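Long-range contacts in RahU protein (Pseudomonas aeruginosa PAO1, PDB 6ZC2), which is an aegerolysin that interacts with membrane ceramide phosphorylethanolamine and may bind glycolipids: residues A[7-12]-A[128-133]; A[33-38]-A[57-62]; A[70-75]-A[90-95]. All coordinates share one frame; numbering follows the deposited sequence.

Contact 1: A[7-12]-A[128-133]; sequences IAVKVV and VTLTLG
Residues 7-12 and 128-133 run side by side as parallel strands, their axes 4.6 Å apart at the closest and inclined at 25°. Five backbone hydrogen bonds join them in the parallel pattern, in which alternate residues of one strand bind forward and back to the other: Lys-10 N donates to Val-128 O and Lys-10 O accepts from Leu-130 N, both at 2.8 Å, and Val-12 repeats this with Leu-130 O and Leu-132 N. On the buried face Val-9 CG1 lies against Leu-130 CB at 3.9 Å, and Val-11 CG1 reaches Leu-132 CD1 at 3.8 Å. In Val-9 and Val-11 CG1 lies anti to the backbone N (chi1 -174° and 180°), which turns this methyl to the leucine of the partner strand. The other face carries Lys-10, whose extended chain runs alongside Thr-129, and Val-12, whose CG2 meets Thr-129 CG2 at 3.8 Å. Phe-88 of strand 83-92 packs on Val-9, and Phe-104 of strand 101-106 on Leu-130 and Leu-132. Greasy inside, mixed outside, this is the one parallel pair in the otherwise antiparallel strand order of the mixed sheet of the aegerolysin beta-sandwich.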
ATOM      1  N   ILE A   7       5.086   6.935  -1.190  1.00  9.64           N
ATOM      2  CA  ILE A   7       3.683   6.649  -0.915  1.00  9.28           C
ATOM      3  C   ILE A   7       3.600   6.121   0.513  1.00  9.15           C
ATOM      4  O   ILE A   7       4.520   5.459   1.002  1.00  9.69           O
ATOM      5  CB  ILE A   7       3.109   5.611  -1.922  1.00  9.81           C
ATOM      6  CG1 ILE A   7       1.592   5.422  -1.736  1.00 10.50           C
ATOM      7  CG2 ILE A   7       3.847   4.270  -1.802  1.00 10.50           C
ATOM      8  CD1 ILE A   7       0.950   4.496  -2.756  1.00 10.94           C
ATOM      9  N   ALA A   8       2.493   6.415   1.193  1.00  9.32           N
ATOM     10  CA  ALA A   8       2.204   5.807   2.487  1.00  9.34           C
ATOM     11  C   ALA A   8       0.737   5.408   2.477  1.00  8.89           C
ATOM     12  O   ALA A   8      -0.134   6.262   2.289  1.00 10.09           O
ATOM     13  CB  ALA A   8       2.522   6.765   3.642  1.00 10.38           C
ATOM     14  N   VAL A   9       0.470   4.113   2.664  1.00  8.81           N
ATOM     15  CA  VAL A   9      -0.876   3.555   2.567  1.00  8.68           C
ATOM     16  C   VAL A   9      -1.393   3.267   3.971  1.00  8.90           C
ATOM     17  O   VAL A   9      -0.829   2.430   4.689  1.00  9.65           O
ATOM     18  CB  VAL A   9      -0.895   2.283   1.705  1.00  9.34           C
ATOM     19  CG1 VAL A   9      -2.324   1.813   1.504  1.00 10.39           C
ATOM     20  CG2 VAL A   9      -0.185   2.526   0.369  1.00 10.74           C
ATOM     21  N   LYS A  10      -2.475   3.945   4.361  1.00  8.97           N
ATOM     22  CA  LYS A  10      -3.125   3.718   5.652  1.00  8.88           C
ATOM     23  C   LYS A  10      -4.124   2.578   5.477  1.00  8.92           C
ATOM     24  O   LYS A  10      -5.121   2.728   4.762  1.00  9.61           O
ATOM     25  CB  LYS A  10      -3.832   4.989   6.119  1.00  9.70           C
ATOM     26  CG  LYS A  10      -4.500   4.854   7.478  1.00 10.50           C
ATOM     27  CD  LYS A  10      -5.218   6.137   7.888  1.00 10.99           C
ATOM     28  CE  LYS A  10      -6.032   5.929   9.156  1.00 11.79           C
ATOM     29  NZ  LYS A  10      -6.451   7.229   9.770  1.00 12.04           N
ATOM     30  N   VAL A  11      -3.860   1.437   6.109  1.00  9.46           N
ATOM     31  CA  VAL A  11      -4.709   0.252   5.992  1.00  9.38           C
ATOM     32  C   VAL A  11      -5.773   0.312   7.086  1.00  8.92           C
ATOM     33  O   VAL A  11      -5.460   0.189   8.277  1.00 10.11           O
ATOM     34  CB  VAL A  11      -3.884  -1.039   6.075  1.00 10.08           C
ATOM     35  CG1 VAL A  11      -4.785  -2.259   5.960  1.00 11.23           C
ATOM     36  CG2 VAL A  11      -2.811  -1.045   4.989  1.00 11.25           C
ATOM     37  N   VAL A  12      -7.026   0.519   6.680  1.00  9.20           N
ATOM     38  CA  VAL A  12      -8.173   0.655   7.576  1.00  9.02           C
ATOM     39  C   VAL A  12      -9.032  -0.598   7.424  1.00  8.84           C
ATOM     40  O   VAL A  12      -9.625  -0.834   6.364  1.00 10.17           O
ATOM     41  CB  VAL A  12      -8.982   1.927   7.270  1.00 10.11           C
ATOM     42  CG1 VAL A  12     -10.216   2.014   8.169  1.00 11.64           C
ATOM     43  CG2 VAL A  12      -8.100   3.174   7.408  1.00 11.67           C
ATOM     44  N   VAL A 128      -2.293   7.737   1.022  1.00 10.84           N
ATOM     45  CA  VAL A 128      -3.501   7.146   0.454  1.00 10.44           C
ATOM     46  C   VAL A 128      -4.137   6.291   1.541  1.00 10.18           C
ATOM     47  O   VAL A 128      -3.444   5.501   2.189  1.00 11.07           O
ATOM     48  CB  VAL A 128      -3.167   6.263  -0.767  1.00 11.44           C
ATOM     49  CG1 VAL A 128      -4.413   5.529  -1.270  1.00 12.48           C
ATOM     50  CG2 VAL A 128      -2.535   7.087  -1.874  1.00 12.66           C
ATOM     51  N   THR A 129      -5.444   6.434   1.743  1.00 10.63           N
ATOM     52  CA  THR A 129      -6.168   5.593   2.691  1.00 10.29           C
ATOM     53  C   THR A 129      -6.847   4.447   1.946  1.00  9.87           C
ATOM     54  O   THR A 129      -7.465   4.663   0.900  1.00 11.85           O
ATOM     55  CB  THR A 129      -7.199   6.413   3.477  1.00 11.98           C
ATOM     56  OG1 THR A 129      -6.528   7.455   4.198  1.00 14.29           O
ATOM     57  CG2 THR A 129      -7.952   5.539   4.471  1.00 13.31           C
ATOM     58  N   LEU A 130      -6.708   3.226   2.473  1.00  9.39           N
ATOM     59  CA  LEU A 130      -7.282   2.013   1.891  1.00  9.34           C
ATOM     60  C   LEU A 130      -8.254   1.425   2.913  1.00  8.97           C
ATOM     61  O   LEU A 130      -7.830   0.904   3.949  1.00  9.44           O
ATOM     62  CB  LEU A 130      -6.173   1.008   1.556  1.00  9.52           C
ATOM     63  CG  LEU A 130      -6.614  -0.367   1.054  1.00  8.92           C
ATOM     64  CD1 LEU A 130      -7.397  -0.259  -0.252  1.00 10.26           C
ATOM     65  CD2 LEU A 130      -5.405  -1.282   0.891  1.00 10.33           C
ATOM     66  N   THR A 131      -9.554   1.524   2.642  1.00  9.18           N
ATOM     67  CA  THR A 131     -10.580   1.068   3.578  1.00  9.45           C
ATOM     68  C   THR A 131     -11.157  -0.262   3.095  1.00  8.91           C
ATOM     69  O   THR A 131     -11.749  -0.334   2.009  1.00  9.98           O
ATOM     70  CB  THR A 131     -11.667   2.135   3.747  1.00 10.60           C
ATOM     71  OG1 THR A 131     -11.066   3.354   4.214  1.00 11.60           O
ATOM     72  CG2 THR A 131     -12.709   1.686   4.754  1.00 11.86           C
ATOM     73  N   LEU A 132     -10.979  -1.311   3.904  1.00  9.47           N
ATOM     74  CA  LEU A 132     -11.242  -2.694   3.513  1.00  9.53           C
ATOM     75  C   LEU A 132     -12.444  -3.252   4.263  1.00  9.60           C
ATOM     76  O   LEU A 132     -12.501  -3.170   5.496  1.00 11.24           O
ATOM     77  CB  LEU A 132     -10.024  -3.564   3.840  1.00  9.48           C
ATOM     78  CG  LEU A 132      -8.729  -3.219   3.111  1.00 10.46           C
ATOM     79  CD1 LEU A 132      -7.512  -3.843   3.805  1.00 12.27           C
ATOM     80  CD2 LEU A 132      -8.794  -3.668   1.659  1.00 11.53           C
ATOM     81  N   GLY A 133     -13.367  -3.876   3.524  1.00  9.87           N
ATOM     82  CA  GLY A 133     -14.519  -4.510   4.135  1.00 10.77           C
ATOM     83  C   GLY A 133     -14.980  -5.750   3.391  1.00 10.06           C
ATOM     84  O   GLY A 133     -14.527  -6.050   2.280  1.00 10.56           O
TER

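Contact 2: A[33-38]-A[57-62]; sequences YRYTNK and PQWIAS. With EDO (1,2-ethanediol), chain K; EDO (1,2-ethanediol), chain C; EDO (1,2-ethanediol), chain G.
Tyr-33 and Ala-61 meet where strand 29-34 leaves the edge of strand 58-63, in the mixed sheet of the aegerolysin beta-sandwich. The tight part is built round one methyl group. Ala-61 CB sits over a face of the Tyr-33 ring, 3.7 Å from its centroid and 17° off the ring normal, a CH-pi contact, while Lys-38 CG packs on the opposite face. The same methyl approaches Tyr-35 CD1 at 3.8 Å. From there the contact is carried outward to its partly exposed side, where Tyr-35 makes an offset stack with the six-membered ring of Trp-59, its CE2 over the indole face, with the planes 26° apart; its hydroxyl is bonded to Glu-127. Rotation of Tyr-35 CG to the side away from its own N (chi1 -161°) turns the ring toward Trp-59.

Backbone pairing is sparse by comparison. Tyr-33 N donates to Ala-61 O at 3.0 Å, but from above the carbonyl plane, and beyond it the strands separate. A water and an ethanediol, the latter probably from the crystallisation liquor, bridge the gap: the water accepts from Tyr-35 N, donates to Trp-59 O and also bonds to the ethanediol. O2 of the same ethanediol completes the bridge between the strands, accepting from Ala-61 N at 2.8 Å and donating to Tyr-33 O at 2.7 Å.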
ATOM      1  N   TYR A  33       9.735   1.461   4.323  1.00  9.81           N
ATOM      2  CA  TYR A  33      10.277   2.137   5.492  1.00 10.53           C
ATOM      3  C   TYR A  33       9.218   2.261   6.580  1.00 10.12           C
ATOM      4  O   TYR A  33       8.017   2.197   6.319  1.00 10.68           O
ATOM      5  CB  TYR A  33      10.878   3.497   5.141  1.00 10.79           C
ATOM      6  CG  TYR A  33       9.923   4.591   4.713  1.00  9.86           C
ATOM      7  CD1 TYR A  33       9.529   4.722   3.385  1.00 10.32           C
ATOM      8  CD2 TYR A  33       9.475   5.542   5.623  1.00 10.28           C
ATOM      9  CE1 TYR A  33       8.699   5.767   2.982  1.00  9.97           C
ATOM     10  CE2 TYR A  33       8.653   6.596   5.229  1.00 10.63           C
ATOM     11  CZ  TYR A  33       8.270   6.702   3.907  1.00 10.21           C
ATOM     12  OH  TYR A  33       7.467   7.745   3.493  1.00 10.93           O
ATOM     13  N   ARG A  34       9.686   2.463   7.812  1.00 10.98           N
ATOM     14  CA  ARG A  34       8.803   2.610   8.969  1.00 11.40           C
ATOM     15  C   ARG A  34       8.305   4.050   9.002  1.00 10.93           C
ATOM     16  O   ARG A  34       9.024   4.956   9.435  1.00 11.51           O
ATOM     17  CB  ARG A  34       9.546   2.239  10.249  1.00 13.80           C
ATOM     18  CG  ARG A  34       8.647   2.076  11.460  1.00 15.56           C
ATOM     19  CD  ARG A  34       9.444   1.961  12.761  1.00 17.98           C
ATOM     20  NE  ARG A  34      10.419   0.873  12.728  1.00 20.69           N
ATOM     21  CZ  ARG A  34      10.143  -0.394  13.026  1.00 23.26           C
ATOM     22  NH1 ARG A  34       8.913  -0.741  13.379  1.00 24.22           N
ATOM     23  NH2 ARG A  34      11.095  -1.314  12.968  1.00 24.98           N
ATOM     24  N   TYR A  35       7.074   4.265   8.527  1.00 10.81           N
ATOM     25  CA  TYR A  35       6.523   5.615   8.409  1.00 10.80           C
ATOM     26  C   TYR A  35       6.641   6.315   9.763  1.00 11.17           C
ATOM     27  O   TYR A  35       6.271   5.737  10.786  1.00 12.68           O
ATOM     28  CB  TYR A  35       5.048   5.488   7.991  1.00 10.87           C
ATOM     29  CG  TYR A  35       4.437   6.738   7.381  1.00 10.15           C
ATOM     30  CD1 TYR A  35       5.060   7.401   6.328  1.00 10.42           C
ATOM     31  CD2 TYR A  35       3.216   7.235   7.839  1.00 11.03           C
ATOM     32  CE1 TYR A  35       4.512   8.544   5.767  1.00 10.69           C
ATOM     33  CE2 TYR A  35       2.653   8.382   7.278  1.00 11.32           C
ATOM     34  CZ  TYR A  35       3.310   9.030   6.238  1.00 11.07           C
ATOM     35  OH  TYR A  35       2.787  10.170   5.662  1.00 12.31           O
ATOM     36  N   THR A  36       7.189   7.539   9.804  1.00 11.12           N
ATOM     37  CA  THR A  36       7.467   8.443   8.694  1.00 11.72           C
ATOM     38  C   THR A  36       8.965   8.593   8.357  1.00 10.81           C
ATOM     39  O   THR A  36       9.340   9.518   7.639  1.00 12.03           O
ATOM     40  CB  THR A  36       6.956   9.867   9.053  1.00 13.51           C
ATOM     41  OG1 THR A  36       7.545  10.282  10.294  1.00 15.36           O
ATOM     42  CG2 THR A  36       5.433   9.896   9.197  1.00 14.83           C
ATOM     43  N   ASN A  37       9.814   7.690   8.864  1.00 10.26           N
ATOM     44  CA  ASN A  37      11.274   7.827   8.775  1.00 10.58           C
ATOM     45  C   ASN A  37      11.831   7.025   7.596  1.00 10.12           C
ATOM     46  O   ASN A  37      12.012   5.805   7.688  1.00 10.61           O
ATOM     47  CB  ASN A  37      11.917   7.383  10.085  1.00 11.59           C
ATOM     48  CG  ASN A  37      13.417   7.569  10.079  1.00 12.11           C
ATOM     49  OD1 ASN A  37      13.984   8.112   9.130  1.00 12.67           O
ATOM     50  ND2 ASN A  37      14.070   7.127  11.144  1.00 13.58           N
ATOM     51  N   LYS A  38      12.158   7.727   6.504  1.00  9.72           N
ATOM     52  CA  LYS A  38      12.647   7.068   5.293  1.00 10.35           C
ATOM     53  C   LYS A  38      13.995   6.370   5.478  1.00 10.04           C
ATOM     54  O   LYS A  38      14.334   5.496   4.669  1.00 11.14           O
ATOM     55  CB  LYS A  38      12.693   8.065   4.130  1.00 10.81           C
ATOM     56  CG  LYS A  38      11.313   8.578   3.736  1.00 10.71           C
ATOM     57  CD  LYS A  38      11.357   9.686   2.691  1.00 11.38           C
ATOM     58  CE  LYS A  38       9.971  10.307   2.515  1.00 12.34           C
ATOM     59  NZ  LYS A  38       9.997  11.518   1.650  1.00 12.56           N
ATOM     60  N   PRO A  57      -5.628   1.313  12.608  1.00  9.98           N
ATOM     61  CA  PRO A  57      -4.940   1.328  11.309  1.00 10.17           C
ATOM     62  C   PRO A  57      -3.423   1.327  11.447  1.00  9.25           C
ATOM     63  O   PRO A  57      -2.859   1.883  12.394  1.00 10.46           O
ATOM     64  CB  PRO A  57      -5.427   2.630  10.662  1.00 11.63           C
ATOM     65  CG  PRO A  57      -6.767   2.855  11.272  1.00 12.15           C
ATOM     66  CD  PRO A  57      -6.664   2.358  12.699  1.00 10.56           C
ATOM     67  N   GLN A  58      -2.769   0.691  10.470  1.00  9.34           N
ATOM     68  CA  GLN A  58      -1.319   0.695  10.334  1.00  9.33           C
ATOM     69  C   GLN A  58      -0.961   1.179   8.934  1.00  8.87           C
ATOM     70  O   GLN A  58      -1.764   1.081   8.005  1.00  9.96           O
ATOM     71  CB  GLN A  58      -0.719  -0.701  10.578  1.00 10.22           C
ATOM     72  CG  GLN A  58      -0.841  -1.189  12.012  1.00 11.41           C
ATOM     73  CD  GLN A  58      -0.265  -2.575  12.197  1.00 11.93           C
ATOM     74  OE1 GLN A  58       0.881  -2.837  11.822  1.00 14.50           O
ATOM     75  NE2 GLN A  58      -1.058  -3.479  12.755  1.00 12.10           N
ATOM     76  N   TRP A  59       0.264   1.682   8.781  1.00  9.38           N
ATOM     77  CA  TRP A  59       0.724   2.271   7.529  1.00  9.40           C
ATOM     78  C   TRP A  59       1.810   1.423   6.872  1.00  9.04           C
ATOM     79  O   TRP A  59       2.732   0.944   7.540  1.00 10.51           O
ATOM     80  CB  TRP A  59       1.275   3.675   7.777  1.00 10.61           C
ATOM     81  CG  TRP A  59       0.249   4.683   8.198  1.00 10.57           C
ATOM     82  CD1 TRP A  59      -0.339   4.802   9.432  1.00 11.79           C
ATOM     83  CD2 TRP A  59      -0.303   5.728   7.389  1.00 10.19           C
ATOM     84  NE1 TRP A  59      -1.219   5.857   9.436  1.00 11.88           N
ATOM     85  CE2 TRP A  59      -1.211   6.445   8.197  1.00 11.09           C
ATOM     86  CE3 TRP A  59      -0.115   6.129   6.058  1.00 10.31           C
ATOM     87  CZ2 TRP A  59      -1.919   7.556   7.724  1.00 11.87           C
ATOM     88  CZ3 TRP A  59      -0.825   7.223   5.586  1.00 11.54           C
ATOM     89  CH2 TRP A  59      -1.715   7.927   6.420  1.00 12.18           C
ATOM     90  N   ILE A  60       1.703   1.261   5.552  1.00  8.93           N
ATOM     91  CA  ILE A  60       2.740   0.648   4.722  1.00  9.09           C
ATOM     92  C   ILE A  60       3.299   1.748   3.832  1.00  8.66           C
ATOM     93  O   ILE A  60       2.572   2.312   3.004  1.00  9.44           O
ATOM     94  CB  ILE A  60       2.171  -0.507   3.887  1.00  9.76           C
ATOM     95  CG1 ILE A  60       1.625  -1.596   4.815  1.00 11.41           C
ATOM     96  CG2 ILE A  60       3.232  -1.070   2.958  1.00 10.52           C
ATOM     97  CD1 ILE A  60       0.790  -2.629   4.115  1.00 12.43           C
ATOM     98  N   ALA A  61       4.584   2.063   3.998  1.00  9.08           N
ATOM     99  CA  ALA A  61       5.193   3.201   3.321  1.00  8.87           C
ATOM    100  C   ALA A  61       6.384   2.747   2.489  1.00  8.91           C
ATOM    101  O   ALA A  61       7.142   1.854   2.894  1.00  9.45           O
ATOM    102  CB  ALA A  61       5.632   4.279   4.324  1.00 10.41           C
ATOM    103  N   SER A  62       6.550   3.375   1.324  1.00  8.76           N
ATOM    104  CA  SER A  62       7.640   3.045   0.420  1.00  9.28           C
ATOM    105  C   SER A  62       8.137   4.315  -0.260  1.00  9.23           C
ATOM    106  O   SER A  62       7.344   5.211  -0.568  1.00  9.88           O
ATOM    107  CB  SER A  62       7.176   2.030  -0.637  1.00 10.12           C
ATOM    108  OG  SER A  62       8.214   1.673  -1.537  1.00 10.17           O
TER
HETATM  109  C1  EDO K 210       6.877  12.179   5.110  0.80 30.24           C
HETATM  110  O1  EDO K 210       6.740  12.138   6.536  0.80 32.94           O
HETATM  111  C2  EDO K 210       6.976  10.774   4.525  0.80 32.23           C
HETATM  112  O2  EDO K 210       7.848   9.940   5.301  0.80 11.45           O
HETATM  113  C1  EDO C 202       5.735  -1.193   7.626  0.80 13.70           C
HETATM  114  O1  EDO C 202       6.430  -0.414   8.610  0.80 13.46           O
HETATM  115  C2  EDO C 202       6.259  -0.816   6.250  0.80 12.83           C
HETATM  116  O2  EDO C 202       5.946   0.548   5.964  0.80 10.87           O
HETATM  117  C1  EDO G 206       1.666   3.697  12.493  1.00 46.16           C
HETATM  118  O1  EDO G 206       2.493   4.249  11.461  1.00 20.36           O
HETATM  119  C2  EDO G 206       1.928   2.200  12.603  1.00 51.62           C
HETATM  120  O2  EDO G 206       1.679   1.579  11.335  1.00 17.72           O
HETATM  121  O   HOH W   1       5.119   2.037   8.716  1.00 13.30           O

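Contact 3: A[70-75]-A[90-95]; sequences SGTQGS and WDDPWK. With EDO (1,2-ethanediol), chain D.
Trp-90 NE1 donates a nearly straight hydrogen bond (173°) to Thr-72 OG1, 2.9 Å away and close to the indole plane. With chi1 at 67°, Trp-90 CG falls between its own N and carbonyl carbon, and the ring lies over the facing strand: Gly-74 CA is 4.0 Å from the centroid of the six-membered ring, a CH-pi contact. Gly-74, without a side chain, lets the indole lie directly on the backbone, with Gly-74 O also over the ring face. On the other face of the sheet, the Gln-73 amide stacks on the Asp-91 carboxylate with planes 23° apart. An ethanediol, probably from the crystallisation liquor, links Asp-91 OD1 to Gly-71 N.

Backbone bonds set this register. Thr-72 and Asp-92 form an antiparallel hydrogen-bonded pair, with Asp-92 N to Thr-72 O at 2.8 Å, and Gly-74 pairs likewise with Trp-90. Further out, Ser-62 OG bonds to Thr-72 OG1, so this hydroxyl is gripped twice, and Ile-125 N binds Asp-92 OD2. A Tris molecule, probably of the same origin, bonds to the carbonyls of Pro-93 and Lys-95. These are the open ends of a beta hairpin, strands 72-80 and 83-92, in the antiparallel sheet of the sandwich.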
ATOM      1  N   SER A  70      15.323   7.048  -9.563  1.00 18.04           N
ATOM      2  CA  SER A  70      14.214   6.119  -9.699  1.00 17.14           C
ATOM      3  C   SER A  70      13.317   6.309  -8.484  1.00 15.31           C
ATOM      4  O   SER A  70      13.761   6.791  -7.438  1.00 16.15           O
ATOM      5  CB  SER A  70      14.703   4.669  -9.797  1.00 17.89           C
ATOM      6  OG  SER A  70      15.533   4.335  -8.697  1.00 18.94           O
ATOM      7  N   GLY A  71      12.052   5.937  -8.632  1.00 14.38           N
ATOM      8  CA  GLY A  71      11.041   6.149  -7.605  1.00 13.78           C
ATOM      9  C   GLY A  71      10.688   4.874  -6.866  1.00 12.57           C
ATOM     10  O   GLY A  71      11.561   4.065  -6.526  1.00 12.58           O
ATOM     11  N   THR A  72       9.394   4.697  -6.599  1.00 11.73           N
ATOM     12  CA  THR A  72       8.904   3.506  -5.922  1.00 10.72           C
ATOM     13  C   THR A  72       7.767   2.886  -6.723  1.00 11.53           C
ATOM     14  O   THR A  72       6.890   3.594  -7.228  1.00 11.76           O
ATOM     15  CB  THR A  72       8.463   3.781  -4.463  1.00 11.50           C
ATOM     16  OG1 THR A  72       7.801   2.615  -3.969  1.00 11.31           O
ATOM     17  CG2 THR A  72       7.511   4.982  -4.354  1.00 12.25           C
ATOM     18  N   GLN A  73       7.793   1.557  -6.833  1.00 11.24           N
ATOM     19  CA  GLN A  73       6.768   0.792  -7.536  1.00 11.43           C
ATOM     20  C   GLN A  73       6.707  -0.591  -6.903  1.00 10.32           C
ATOM     21  O   GLN A  73       7.745  -1.245  -6.760  1.00 11.78           O
ATOM     22  CB  GLN A  73       7.115   0.669  -9.024  1.00 12.98           C
ATOM     23  CG  GLN A  73       6.092  -0.119  -9.818  1.00 14.84           C
ATOM     24  CD  GLN A  73       6.435  -0.197 -11.287  1.00 17.82           C
ATOM     25  OE1 GLN A  73       7.605  -0.137 -11.663  1.00 20.22           O
ATOM     26  NE2 GLN A  73       5.416  -0.314 -12.131  1.00 19.73           N
ATOM     27  N   GLY A  74       5.508  -1.030  -6.530  1.00 10.42           N
ATOM     28  CA  GLY A  74       5.387  -2.317  -5.865  1.00 10.49           C
ATOM     29  C   GLY A  74       3.941  -2.668  -5.584  1.00  9.89           C
ATOM     30  O   GLY A  74       3.016  -2.055  -6.124  1.00 10.42           O
ATOM     31  N   SER A  75       3.759  -3.677  -4.728  1.00  9.61           N
ATOM     32  CA  SER A  75       2.422  -4.155  -4.391  1.00  9.41           C
ATOM     33  C   SER A  75       2.445  -4.925  -3.077  1.00  9.74           C
ATOM     34  O   SER A  75       3.504  -5.336  -2.592  1.00 10.60           O
ATOM     35  CB  SER A  75       1.859  -5.059  -5.489  1.00 11.82           C
ATOM     36  OG  SER A  75       2.597  -6.260  -5.577  1.00 14.43           O
ATOM     37  N   TRP A  90       1.083   0.250  -6.780  1.00 10.14           N
ATOM     38  CA  TRP A  90       1.354   1.666  -7.031  1.00 10.28           C
ATOM     39  C   TRP A  90       2.585   1.826  -7.919  1.00 11.14           C
ATOM     40  O   TRP A  90       3.439   0.934  -8.013  1.00 11.37           O
ATOM     41  CB  TRP A  90       1.574   2.464  -5.726  1.00 10.46           C
ATOM     42  CG  TRP A  90       2.843   2.054  -5.023  1.00  9.91           C
ATOM     43  CD1 TRP A  90       4.090   2.607  -5.170  1.00 11.04           C
ATOM     44  CD2 TRP A  90       2.998   0.955  -4.114  1.00  9.73           C
ATOM     45  NE1 TRP A  90       5.003   1.924  -4.401  1.00 10.68           N
ATOM     46  CE2 TRP A  90       4.360   0.906  -3.746  1.00  9.94           C
ATOM     47  CE3 TRP A  90       2.116   0.008  -3.574  1.00  9.74           C
ATOM     48  CZ2 TRP A  90       4.858  -0.044  -2.859  1.00 10.73           C
ATOM     49  CZ3 TRP A  90       2.615  -0.937  -2.700  1.00 10.53           C
ATOM     50  CH2 TRP A  90       3.973  -0.960  -2.355  1.00 10.96           C
ATOM     51  N   ASP A  91       2.683   3.007  -8.535  1.00 11.86           N
ATOM     52  CA  ASP A  91       3.834   3.385  -9.351  1.00 13.07           C
ATOM     53  C   ASP A  91       4.028   4.891  -9.236  1.00 12.96           C
ATOM     54  O   ASP A  91       3.139   5.659  -9.619  1.00 13.91           O
ATOM     55  CB  ASP A  91       3.613   2.982 -10.811  1.00 14.30           C
ATOM     56  CG  ASP A  91       4.762   3.392 -11.703  0.90 16.03           C
ATOM     57  OD1 ASP A  91       5.923   3.334 -11.243  0.90 15.89           O
ATOM     58  OD2 ASP A  91       4.505   3.766 -12.867  0.90 18.70           O
ATOM     59  N   ASP A  92       5.184   5.302  -8.707  1.00 12.94           N
ATOM     60  CA  ASP A  92       5.540   6.706  -8.484  1.00 13.23           C
ATOM     61  C   ASP A  92       6.894   6.921  -9.149  1.00 13.56           C
ATOM     62  O   ASP A  92       7.942   6.765  -8.505  1.00 13.46           O
ATOM     63  CB  ASP A  92       5.607   6.987  -6.978  1.00 13.76           C
ATOM     64  CG  ASP A  92       5.888   8.447  -6.640  1.00 13.43           C
ATOM     65  OD1 ASP A  92       6.159   9.256  -7.558  1.00 15.36           O
ATOM     66  OD2 ASP A  92       5.839   8.775  -5.432  1.00 14.44           O
ATOM     67  N   PRO A  93       6.916   7.278 -10.436  1.00 15.06           N
ATOM     68  CA  PRO A  93       8.194   7.403 -11.151  1.00 15.42           C
ATOM     69  C   PRO A  93       8.972   8.653 -10.762  1.00 16.78           C
ATOM     70  O   PRO A  93       8.431   9.641 -10.259  1.00 17.85           O
ATOM     71  CB  PRO A  93       7.781   7.467 -12.630  1.00 16.37           C
ATOM     72  CG  PRO A  93       6.355   7.000 -12.670  1.00 17.45           C
ATOM     73  CD  PRO A  93       5.767   7.400 -11.351  1.00 15.91           C
ATOM     74  N   TRP A  94      10.279   8.594 -11.031  1.00 18.30           N
ATOM     75  CA  TRP A  94      11.162   9.729 -10.779  1.00 19.78           C
ATOM     76  C   TRP A  94      11.156  10.724 -11.934  1.00 22.46           C
ATOM     77  O   TRP A  94      11.165  11.940 -11.708  1.00 22.82           O
ATOM     78  CB  TRP A  94      12.590   9.233 -10.534  1.00 21.37           C
ATOM     79  CG  TRP A  94      13.616  10.330 -10.461  1.00 22.59           C
ATOM     80  CD1 TRP A  94      13.967  11.054  -9.355  1.00 22.97           C
ATOM     81  CD2 TRP A  94      14.431  10.822 -11.535  1.00 23.91           C
ATOM     82  NE1 TRP A  94      14.944  11.967  -9.677  1.00 23.87           N
ATOM     83  CE2 TRP A  94      15.246  11.845 -11.006  1.00 24.81           C
ATOM     84  CE3 TRP A  94      14.548  10.501 -12.892  1.00 24.47           C
ATOM     85  CZ2 TRP A  94      16.164  12.548 -11.786  1.00 26.52           C
ATOM     86  CZ3 TRP A  94      15.463  11.200 -13.665  1.00 26.39           C
ATOM     87  CH2 TRP A  94      16.258  12.211 -13.109  1.00 27.02           C
ATOM     88  N   LYS A  95      11.153  10.231 -13.170  1.00 24.87           N
ATOM     89  CA  LYS A  95      11.245  11.104 -14.330  1.00 29.29           C
ATOM     90  C   LYS A  95      10.008  11.989 -14.444  1.00 31.54           C
ATOM     91  O   LYS A  95       8.902  11.606 -14.054  1.00 31.60           O
ATOM     92  CB  LYS A  95      11.417  10.276 -15.607  1.00 31.80           C
ATOM     93  CG  LYS A  95      10.115   9.760 -16.211  1.00 34.96           C
ATOM     94  CD  LYS A  95      10.369   8.730 -17.303  1.00 37.63           C
ATOM     95  CE  LYS A  95      11.200   9.311 -18.437  1.00 39.46           C
ATOM     96  NZ  LYS A  95      10.557   9.111 -19.769  1.00 40.42           N
TER
HETATM   97  C1  EDO D 203      10.652   3.713 -10.969  0.90 20.03           C
HETATM   98  O1  EDO D 203      10.977   5.102 -10.986  0.85 16.93           O
HETATM   99  C2  EDO D 203       9.148   3.568 -10.762  0.95 18.87           C
HETATM  100  O2  EDO D 203       8.441   3.950 -11.950  0.95 18.84           O
HETATM  101  O   HOH W   2       2.514  -0.448 -11.041  1.00 33.24           O

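How the contacts relate
From the N terminus, the chain first lays down residues 7-12, whose partner 128-133 arrives only near the other end; contact 1 therefore closes a loop of 115 residues, and both other contacts nest within it. Contact 2 closes a short loop between 33-38 and 57-62, and contact 3 then opens at 70-75 and closes at 90-95, in series with it. Contacts 1 and 2 share the mixed sheet, where strand 6-13 separates strands 58-63 and 126-134. Contact 3 belongs to the five-stranded antiparallel sheet. Ile-7 CD1 packs on Trp-90 CB, joining contact 1 to contact 3, and Ser-62 of contact 2 meets Thr-72 and Trp-90 of contact 3, joining the two sheets at both places.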